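Local coordinates for UTP--glucose-1-phosphate uridylyltransferase (Acinetobacter baumannii, PDB 6KNL), which catalyses the transfer of a uridylyl group from UTP to alpha-D-glucose 1-phosphate, giving UDP-glucose and diphosphate, at residues 32-37 and 63-68; 101-106 and 113-118; 132-137 and 249-254. The protein carries 1 engineered substitution. All coordinates share one frame; numbering follows the deposited sequence.

Contact 1: residues 32-37 and 63-68; sequences DRPAIE and ENYFDR
Tyr65, on helix 60-65, reaches the turn that leads into helix 35-45, where two neighbours receive its ring in different ways. Pro34 lays CG over one face, 3.6 Å from the ring centroid and 19° off the normal, a CH-pi contact made by a side chain coming from the opposite direction. At the edge of the same ring, OH points at Glu37 OE1; the modelled separation, 2.4 Å, is too short to trust, though the hydrogen bond is plausible. Beside this pair, Ile36 CG2 rests 4.0 Å from CZ of Phe66, the two side chains meeting at a slant. Glu37 swings its CG away from its own backbone N (chi1 -159°) and runs on extended, which carries the carboxylate to the phenol. The other oxygen, OE2, is held by Arg33, whose NE lies 2.8 Å from it and above the carboxylate plane; Arg41 adds a second salt bridge. Arg33 in turn bonds weakly through NH2 to OD2 of Asp32, so a chain of charges stands behind the phenol's acceptor. Lys21 of the second subunit makes a cation-pi contact with Tyr65. The whole is a buried strand-to-helix junction at the subunit interface, within the nucleotidyltransferase domain of the GT-A clan.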
loop_
_atom_site.group_PDB
_atom_site.type_symbol
_atom_site.label_atom_id
_atom_site.label_comp_id
_atom_site.label_asym_id
_atom_site.label_seq_id
_atom_site.Cartn_x
_atom_site.Cartn_y
_atom_site.Cartn_z
ATOM N N ASP A 32 5.629 -2.404 -5.730
ATOM C CA ASP A 32 5.908 -3.660 -4.982
ATOM C C ASP A 32 6.549 -3.377 -3.621
ATOM O O ASP A 32 6.903 -4.356 -2.938
ATOM C CB ASP A 32 6.818 -4.587 -5.796
ATOM C CG ASP A 32 8.167 -3.980 -6.142
ATOM O OD1 ASP A 32 8.308 -2.751 -5.994
ATOM O OD2 ASP A 32 9.063 -4.735 -6.559
ATOM N N ARG A 33 6.661 -2.108 -3.222
ATOM C CA ARG A 33 7.288 -1.717 -1.935
ATOM C C ARG A 33 6.759 -0.370 -1.454
ATOM O O ARG A 33 6.290 0.447 -2.243
ATOM C CB ARG A 33 8.810 -1.622 -2.089
ATOM C CG ARG A 33 9.269 -0.639 -3.151
ATOM C CD ARG A 33 9.905 -1.358 -4.321
ATOM N NE ARG A 33 11.251 -1.762 -3.962
ATOM C CZ ARG A 33 11.761 -2.982 -4.088
ATOM N NH1 ARG A 33 12.999 -3.205 -3.686
ATOM N NH2 ARG A 33 11.059 -3.970 -4.616
ATOM N N PRO A 34 6.877 -0.083 -0.141
ATOM C CA PRO A 34 6.467 1.207 0.405
ATOM C C PRO A 34 7.238 2.405 -0.168
ATOM O O PRO A 34 8.414 2.281 -0.473
ATOM C CB PRO A 34 6.748 1.059 1.905
ATOM C CG PRO A 34 7.809 0.015 1.962
ATOM C CD PRO A 34 7.398 -0.976 0.895
ATOM N N ALA A 35 6.544 3.536 -0.273
ATOM C CA ALA A 35 7.076 4.826 -0.763
ATOM C C ALA A 35 8.397 5.129 -0.049
ATOM O O ALA A 35 9.357 5.511 -0.740
ATOM C CB ALA A 35 6.068 5.922 -0.536
ATOM N N ILE A 36 8.447 4.932 1.272
ATOM C CA ILE A 36 9.612 5.319 2.118
ATOM C C ILE A 36 10.875 4.619 1.581
ATOM O O ILE A 36 11.972 5.239 1.612
ATOM C CB ILE A 36 9.345 5.037 3.616
ATOM C CG1 ILE A 36 10.293 5.794 4.545
ATOM C CG2 ILE A 36 9.399 3.549 3.913
ATOM C CD1 ILE A 36 10.174 7.287 4.494
ATOM N N GLU A 37 10.762 3.398 1.057
ATOM C CA GLU A 37 11.984 2.673 0.617
ATOM C C GLU A 37 12.702 3.488 -0.463
ATOM O O GLU A 37 13.932 3.464 -0.476
ATOM C CB GLU A 37 11.690 1.264 0.112
ATOM C CG GLU A 37 12.909 0.369 0.147
ATOM C CD GLU A 37 12.757 -0.932 -0.616
ATOM O OE1 GLU A 37 12.553 -1.962 0.030
ATOM O OE2 GLU A 37 12.881 -0.915 -1.853
ATOM N N GLU A 63 9.506 1.936 10.985
ATOM C CA GLU A 63 10.702 1.477 11.739
ATOM C C GLU A 63 10.896 -0.027 11.549
ATOM O O GLU A 63 12.073 -0.445 11.400
ATOM C CB GLU A 63 10.583 1.781 13.229
ATOM C CG GLU A 63 11.023 3.185 13.587
ATOM C CD GLU A 63 10.097 3.867 14.576
ATOM O OE1 GLU A 63 9.192 4.629 14.130
ATOM O OE2 GLU A 63 10.280 3.634 15.773
ATOM N N ASN A 64 9.794 -0.797 11.572
ATOM C CA ASN A 64 9.787 -2.282 11.434
ATOM C C ASN A 64 10.305 -2.682 10.049
ATOM O O ASN A 64 10.865 -3.785 9.924
ATOM C CB ASN A 64 8.403 -2.872 11.694
ATOM C CG ASN A 64 8.006 -2.787 13.149
ATOM O OD1 ASN A 64 8.872 -2.625 14.006
ATOM N ND2 ASN A 64 6.717 -2.887 13.437
ATOM N N TYR A 65 10.142 -1.816 9.052
ATOM C CA TYR A 65 10.514 -2.094 7.642
ATOM C C TYR A 65 12.042 -2.130 7.462
ATOM O O TYR A 65 12.500 -2.846 6.549
ATOM C CB TYR A 65 9.878 -1.068 6.706
ATOM C CG TYR A 65 10.047 -1.421 5.250
ATOM C CD1 TYR A 65 9.312 -2.447 4.680
ATOM C CD2 TYR A 65 10.975 -0.767 4.457
ATOM C CE1 TYR A 65 9.465 -2.792 3.350
ATOM C CE2 TYR A 65 11.129 -1.088 3.121
ATOM C CZ TYR A 65 10.366 -2.095 2.567
ATOM O OH TYR A 65 10.518 -2.421 1.261
ATOM N N PHE A 66 12.802 -1.403 8.290
ATOM C CA PHE A 66 14.286 -1.299 8.198
ATOM C C PHE A 66 14.933 -2.194 9.265
ATOM O O PHE A 66 16.171 -2.255 9.330
ATOM C CB PHE A 66 14.715 0.172 8.236
ATOM C CG PHE A 66 14.154 0.985 7.091
ATOM C CD1 PHE A 66 14.730 0.934 5.831
ATOM C CD2 PHE A 66 13.016 1.758 7.259
ATOM C CE1 PHE A 66 14.207 1.664 4.773
ATOM C CE2 PHE A 66 12.487 2.484 6.202
ATOM C CZ PHE A 66 13.078 2.429 4.956
ATOM N N ASP A 67 14.111 -2.933 10.012
ATOM C CA ASP A 67 14.520 -3.910 11.054
ATOM C C ASP A 67 14.219 -5.341 10.577
ATOM O O ASP A 67 13.481 -5.539 9.581
ATOM C CB ASP A 67 13.796 -3.639 12.371
ATOM C CG ASP A 67 14.453 -4.211 13.622
ATOM O OD1 ASP A 67 15.598 -4.685 13.514
ATOM O OD2 ASP A 67 13.814 -4.163 14.712
ATOM N N ARG A 68 14.777 -6.309 11.298
ATOM C CA ARG A 68 14.573 -7.755 11.082
ATOM C C ARG A 68 13.207 -8.151 11.637
ATOM O O ARG A 68 12.703 -7.511 12.577
ATOM C CB ARG A 68 15.682 -8.550 11.779
ATOM C CG ARG A 68 17.063 -8.385 11.158
ATOM C CD ARG A 68 17.131 -8.974 9.758
ATOM N NE ARG A 68 18.340 -9.752 9.535
ATOM C CZ ARG A 68 18.600 -10.931 10.089
ATOM N NH1 ARG A 68 17.746 -11.493 10.924
ATOM N NH2 ARG A 68 19.733 -11.540 9.814
#

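Contact 2: residues 101-106 and 113-118; sequences VRQPQP and VLCAKS. With URI (uridine), chain C.
Cys115, in the helical segment that starts at 109, turns its side chain toward the chain leaving strand 97-102, and its sulfur settles against the bend there. With SG set opposite its own carbonyl carbon (chi1 -66°), the thiol comes 3.9 Å from CA of Gln103 and 4.1 Å from CD of Pro104, a van der Waals fit. Val101, on the strand two residues before Gln103, also points at the helical segment, but it meets backbone: its CG1 lies 3.7 Å from the carbonyl O of Cys115. Arg102, between Val101 and Gln103, points away. This strand-to-helix connection begins the crossover from strand 97-102 toward strand 125-128 in the Rossmann-like alpha/beta fold of the nucleotidyltransferases, and it passes the nucleotide pocket. Gln103, a residue seen to bind UTP and UDP-glucose, shows how. Its side chain is fully extended from CA, with chi1 178° and chi2 172°, so that CB and CG pass the sulfur while the amide goes on to the uracil. As modelled, NE2 makes a weak hydrogen bond of 3.2 Å to O4 of uridine, though the amide is crowded against the base and its exact position is doubtful; NE2 is also hydrogen-bonded to His111 ND1. Gly108 N, Asp131 OD1 and Pro8 O also hydrogen-bond the uridine.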
loop_
_atom_site.group_PDB
_atom_site.type_symbol
_atom_site.label_atom_id
_atom_site.label_comp_id
_atom_site.label_asym_id
_atom_site.label_seq_id
_atom_site.Cartn_x
_atom_site.Cartn_y
_atom_site.Cartn_z
ATOM N N VAL A 101 13.088 9.448 16.507
ATOM C CA VAL A 101 12.670 10.355 17.612
ATOM C C VAL A 101 11.210 10.760 17.390
ATOM O O VAL A 101 10.765 10.777 16.233
ATOM C CB VAL A 101 13.618 11.563 17.745
ATOM C CG1 VAL A 101 13.507 12.525 16.574
ATOM C CG2 VAL A 101 13.410 12.296 19.062
ATOM N N ARG A 102 10.499 11.051 18.482
ATOM C CA ARG A 102 9.057 11.416 18.476
ATOM C C ARG A 102 8.895 12.933 18.313
ATOM O O ARG A 102 9.639 13.686 18.954
ATOM C CB ARG A 102 8.384 10.885 19.750
ATOM C CG ARG A 102 8.279 9.365 19.804
ATOM C CD ARG A 102 7.644 8.778 18.550
ATOM N NE ARG A 102 7.445 7.339 18.634
ATOM C CZ ARG A 102 6.518 6.718 19.361
ATOM N NH1 ARG A 102 5.661 7.391 20.113
ATOM N NH2 ARG A 102 6.464 5.400 19.348
ATOM N N GLN A 103 7.976 13.357 17.441
ATOM C CA GLN A 103 7.371 14.717 17.480
ATOM C C GLN A 103 6.148 14.689 18.394
ATOM O O GLN A 103 5.119 14.106 18.046
ATOM C CB GLN A 103 6.949 15.210 16.105
ATOM C CG GLN A 103 6.282 16.572 16.180
ATOM C CD GLN A 103 6.030 17.155 14.816
ATOM O OE1 GLN A 103 5.715 16.423 13.877
ATOM N NE2 GLN A 103 6.180 18.469 14.699
ATOM N N PRO A 104 6.237 15.323 19.585
ATOM C CA PRO A 104 5.156 15.316 20.571
ATOM C C PRO A 104 3.767 15.617 19.989
ATOM O O PRO A 104 2.886 14.785 20.124
ATOM C CB PRO A 104 5.567 16.448 21.529
ATOM C CG PRO A 104 7.077 16.496 21.459
ATOM C CD PRO A 104 7.408 16.092 20.041
ATOM N N GLN A 105 3.630 16.800 19.370
ATOM C CA GLN A 105 2.409 17.298 18.672
ATOM C C GLN A 105 2.809 17.695 17.257
ATOM O O GLN A 105 3.980 17.984 17.038
ATOM C CB GLN A 105 1.840 18.553 19.344
ATOM C CG GLN A 105 1.258 18.345 20.736
ATOM C CD GLN A 105 1.264 19.645 21.505
ATOM O OE1 GLN A 105 2.271 20.355 21.546
ATOM N NE2 GLN A 105 0.134 19.969 22.117
ATOM N N PRO A 106 1.862 17.797 16.294
ATOM C CA PRO A 106 2.186 18.187 14.922
ATOM C C PRO A 106 2.118 19.710 14.707
ATOM O O PRO A 106 1.063 20.220 14.366
ATOM C CB PRO A 106 1.121 17.431 14.121
ATOM C CG PRO A 106 -0.082 17.355 15.046
ATOM C CD PRO A 106 0.430 17.524 16.460
ATOM N N VAL A 113 11.823 19.120 12.186
ATOM C CA VAL A 113 13.308 19.233 12.061
ATOM C C VAL A 113 13.890 19.517 13.453
ATOM O O VAL A 113 14.887 18.892 13.827
ATOM C CB VAL A 113 13.736 20.305 11.042
ATOM C CG1 VAL A 113 15.166 20.758 11.279
ATOM C CG2 VAL A 113 13.567 19.836 9.603
ATOM N N LEU A 114 13.270 20.403 14.226
ATOM C CA LEU A 114 13.813 20.815 15.540
ATOM C C LEU A 114 13.863 19.603 16.480
ATOM O O LEU A 114 14.766 19.546 17.333
ATOM C CB LEU A 114 12.955 21.950 16.112
ATOM C CG LEU A 114 13.449 22.532 17.437
ATOM C CD1 LEU A 114 14.961 22.748 17.424
ATOM C CD2 LEU A 114 12.726 23.826 17.759
ATOM N N CYS A 115 12.929 18.665 16.348
ATOM C CA CYS A 115 12.840 17.445 17.207
ATOM C C CYS A 115 14.095 16.567 17.060
ATOM O O CYS A 115 14.417 15.849 18.013
ATOM C CB CYS A 115 11.576 16.655 16.893
ATOM S SG CYS A 115 10.057 17.550 17.321
ATOM N N ALA A 116 14.804 16.674 15.933
ATOM C CA ALA A 116 16.068 15.967 15.630
ATOM C C ALA A 116 17.301 16.739 16.111
ATOM O O ALA A 116 18.399 16.275 15.809
ATOM C CB ALA A 116 16.166 15.751 14.143
ATOM N N LYS A 117 17.149 17.886 16.769
ATOM C CA LYS A 117 18.298 18.722 17.212
ATOM C C LYS A 117 19.355 17.846 17.897
ATOM O O LYS A 117 20.540 17.924 17.491
ATOM C CB LYS A 117 17.841 19.817 18.177
ATOM C CG LYS A 117 18.942 20.387 19.053
ATOM C CD LYS A 117 18.553 21.664 19.740
ATOM C CE LYS A 117 19.357 21.915 21.000
ATOM N NZ LYS A 117 19.495 23.365 21.275
ATOM N N SER A 118 18.943 17.045 18.889
ATOM C CA SER A 118 19.849 16.238 19.756
ATOM C C SER A 118 20.608 15.168 18.949
ATOM O O SER A 118 21.735 14.854 19.347
ATOM C CB SER A 118 19.128 15.642 20.950
ATOM O OG SER A 118 18.499 14.404 20.641
HETATM N N1 URI C . 5.520 16.641 8.912
HETATM C C2 URI C . 4.836 17.836 8.757
HETATM N N3 URI C . 4.486 18.473 9.917
HETATM C C4 URI C . 4.734 18.045 11.200
HETATM C C5 URI C . 5.452 16.799 11.286
HETATM C C6 URI C . 5.812 16.150 10.164
HETATM O O2 URI C . 4.549 18.305 7.665
HETATM O O4 URI C . 4.331 18.739 12.136
HETATM C "C1'" URI C . 5.911 15.935 7.673
HETATM C "C2'" URI C . 4.725 15.272 6.957
HETATM C "C3'" URI C . 5.219 15.303 5.502
HETATM C "C4'" URI C . 5.923 16.668 5.429
HETATM O "O2'" URI C . 4.462 13.959 7.410
HETATM O "O3'" URI C . 6.139 14.271 5.162
HETATM O "O4'" URI C . 6.444 16.890 6.774
HETATM C "C5'" URI C . 5.008 17.808 4.962
HETATM O "O5'" URI C . 5.481 19.101 5.317
#

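Contact 3: residues 132-137 and 249-254; sequences VLVKDG and YRMQGQ
Lys135 and Gln254 form an antiparallel hydrogen-bonded pair, each backbone donating one bond to the other and accepting one. The amide N of Lys135 donates to O of Gln254 at 2.9 Å, and the N-H points at its acceptor almost without deviation (179°). In return N of Gln254 donates to O of Lys135 at 3.1 Å, arriving in the carbonyl plane. That same carbonyl takes a further, weaker approach from CA of Gly253, 3.3 Å away, so O of Lys135 is met by both an N-H and a C-H. The side chains of the pair lie alongside each other and point the same way, yet their ends are two donors: NZ of Lys135 stands 3.4 Å from NE2 of Gln254 without a bond, and NZ makes a long, weak ion pair with Glu274. The motif is a small two-stranded antiparallel sheet, 132-135 against 254-257, separate from the large mixed sheet; Leu133 continues it through backbone bonds with Phe256. Before this pairing begins, the chain leaving strand 246-250 must turn, and Asp142 receives the N-H groups of the turn: OD1 accepts from N of Gln252 and is also hydrogen-bonded to the hydroxyl of Tyr249, while OD2 accepts from N of Gly253. On the apolar side, Met251 bends at its last torsion (chi3 -81°), and its CE reaches CG1 of Val134 at 3.8 Å.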
loop_
_atom_site.group_PDB
_atom_site.type_symbol
_atom_site.label_atom_id
_atom_site.label_comp_id
_atom_site.label_asym_id
_atom_site.label_seq_id
_atom_site.Cartn_x
_atom_site.Cartn_y
_atom_site.Cartn_z
ATOM N N VAL A 132 7.353 13.177 -1.164
ATOM C CA VAL A 132 7.925 13.423 -2.527
ATOM C C VAL A 132 8.910 12.310 -2.903
ATOM O O VAL A 132 9.851 12.086 -2.134
ATOM C CB VAL A 132 8.625 14.791 -2.621
ATOM C CG1 VAL A 132 9.103 15.076 -4.045
ATOM C CG2 VAL A 132 7.736 15.917 -2.103
ATOM N N LEU A 133 8.721 11.693 -4.074
ATOM C CA LEU A 133 9.676 10.752 -4.716
ATOM C C LEU A 133 10.472 11.478 -5.803
ATOM O O LEU A 133 9.884 12.297 -6.499
ATOM C CB LEU A 133 8.897 9.596 -5.343
ATOM C CG LEU A 133 8.193 8.628 -4.392
ATOM C CD1 LEU A 133 8.050 7.271 -5.068
ATOM C CD2 LEU A 133 8.933 8.477 -3.070
ATOM N N VAL A 134 11.752 11.136 -5.966
ATOM C CA VAL A 134 12.678 11.737 -6.973
ATOM C C VAL A 134 13.258 10.627 -7.855
ATOM O O VAL A 134 13.924 9.736 -7.315
ATOM C CB VAL A 134 13.802 12.530 -6.283
ATOM C CG1 VAL A 134 14.714 13.207 -7.295
ATOM C CG2 VAL A 134 13.251 13.546 -5.294
ATOM N N LYS A 135 13.032 10.700 -9.166
ATOM C CA LYS A 135 13.540 9.717 -10.158
ATOM C C LYS A 135 14.657 10.368 -10.985
ATOM O O LYS A 135 14.467 11.509 -11.442
ATOM C CB LYS A 135 12.390 9.251 -11.053
ATOM C CG LYS A 135 12.279 7.744 -11.221
ATOM C CD LYS A 135 11.295 7.314 -12.294
ATOM C CE LYS A 135 11.844 7.432 -13.703
ATOM N NZ LYS A 135 11.248 8.563 -14.459
ATOM N N ASP A 136 15.764 9.653 -11.193
ATOM C CA ASP A 136 16.958 10.165 -11.917
ATOM C C ASP A 136 16.989 9.550 -13.329
ATOM O O ASP A 136 15.911 9.141 -13.821
ATOM C CB ASP A 136 18.208 9.921 -11.064
ATOM C CG ASP A 136 19.469 10.601 -11.573
ATOM O OD1 ASP A 136 20.101 10.043 -12.489
ATOM O OD2 ASP A 136 19.799 11.691 -11.060
ATOM N N GLY A 137 18.163 9.561 -13.976
ATOM C CA GLY A 137 18.448 8.878 -15.255
ATOM C C GLY A 137 19.905 8.443 -15.336
ATOM O O GLY A 137 20.158 7.230 -15.471
ATOM N N TYR A 249 19.273 24.895 -5.853
ATOM C CA TYR A 249 19.792 23.832 -6.748
ATOM C C TYR A 249 18.638 23.313 -7.609
ATOM O O TYR A 249 17.664 22.783 -7.052
ATOM C CB TYR A 249 20.415 22.677 -5.959
ATOM C CG TYR A 249 20.652 21.451 -6.808
ATOM C CD1 TYR A 249 21.769 21.343 -7.618
ATOM C CD2 TYR A 249 19.720 20.429 -6.861
ATOM C CE1 TYR A 249 21.973 20.232 -8.425
ATOM C CE2 TYR A 249 19.893 19.329 -7.679
ATOM C CZ TYR A 249 21.026 19.225 -8.461
ATOM O OH TYR A 249 21.198 18.127 -9.254
ATOM N N ARG A 250 18.762 23.446 -8.928
ATOM C CA ARG A 250 17.735 23.009 -9.900
ATOM C C ARG A 250 18.008 21.556 -10.282
ATOM O O ARG A 250 19.086 21.265 -10.831
ATOM C CB ARG A 250 17.735 23.911 -11.139
ATOM C CG ARG A 250 16.799 23.456 -12.250
ATOM C CD ARG A 250 16.505 24.568 -13.238
ATOM N NE ARG A 250 15.621 24.109 -14.308
ATOM C CZ ARG A 250 15.691 24.488 -15.583
ATOM N NH1 ARG A 250 16.621 25.343 -15.978
ATOM N NH2 ARG A 250 14.836 23.994 -16.465
ATOM N N MET A 251 17.031 20.687 -10.049
ATOM C CA MET A 251 17.205 19.231 -10.244
ATOM C C MET A 251 17.171 18.885 -11.738
ATOM O O MET A 251 16.565 19.645 -12.536
ATOM C CB MET A 251 16.139 18.448 -9.477
ATOM C CG MET A 251 14.725 18.684 -9.948
ATOM S SD MET A 251 13.584 18.005 -8.739
ATOM C CE MET A 251 13.617 16.272 -9.185
ATOM N N GLN A 252 17.829 17.770 -12.063
ATOM C CA GLN A 252 18.000 17.184 -13.419
ATOM C C GLN A 252 16.903 16.129 -13.639
ATOM O O GLN A 252 16.448 15.969 -14.790
ATOM C CB GLN A 252 19.446 16.679 -13.532
ATOM C CG GLN A 252 19.652 15.444 -14.401
ATOM C CD GLN A 252 19.654 14.157 -13.609
ATOM O OE1 GLN A 252 20.270 14.063 -12.546
ATOM N NE2 GLN A 252 18.970 13.148 -14.132
ATOM N N GLY A 253 16.473 15.459 -12.561
ATOM C CA GLY A 253 15.423 14.421 -12.580
ATOM C C GLY A 253 14.034 15.010 -12.388
ATOM O O GLY A 253 13.884 16.222 -12.548
ATOM N N GLN A 254 13.073 14.173 -11.992
ATOM C CA GLN A 254 11.613 14.454 -12.008
ATOM C C GLN A 254 11.014 14.014 -10.669
ATOM O O GLN A 254 11.466 12.974 -10.168
ATOM C CB GLN A 254 11.029 13.715 -13.213
ATOM C CG GLN A 254 9.518 13.508 -13.191
ATOM C CD GLN A 254 9.075 12.746 -14.419
ATOM O OE1 GLN A 254 8.112 13.126 -15.098
ATOM N NE2 GLN A 254 9.806 11.679 -14.729
#

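Overall arrangement
Read from the N terminus, the three contacts follow one another in series, none nested in or crossing another. Contact 1 closes first, bringing helix 60-65 and the turn after it back to the turn into helix 35-45 across a span that includes strand 50-55. Contact 2 closes a short loop of six residues between strand 97-102 and helix 109-115, beside the uracil. Contact 3 spans more than a hundred residues, joining strand 132-135 to the chain after strand 246-250. Contacts 1 and 3 touch, where O of Ala35 packs 3.8 Å from CD2 of Leu133. Contacts 2 and 3 lie on opposite sides of the chain's centre, about 27 Å apart between centres, and both reach the large mixed sheet.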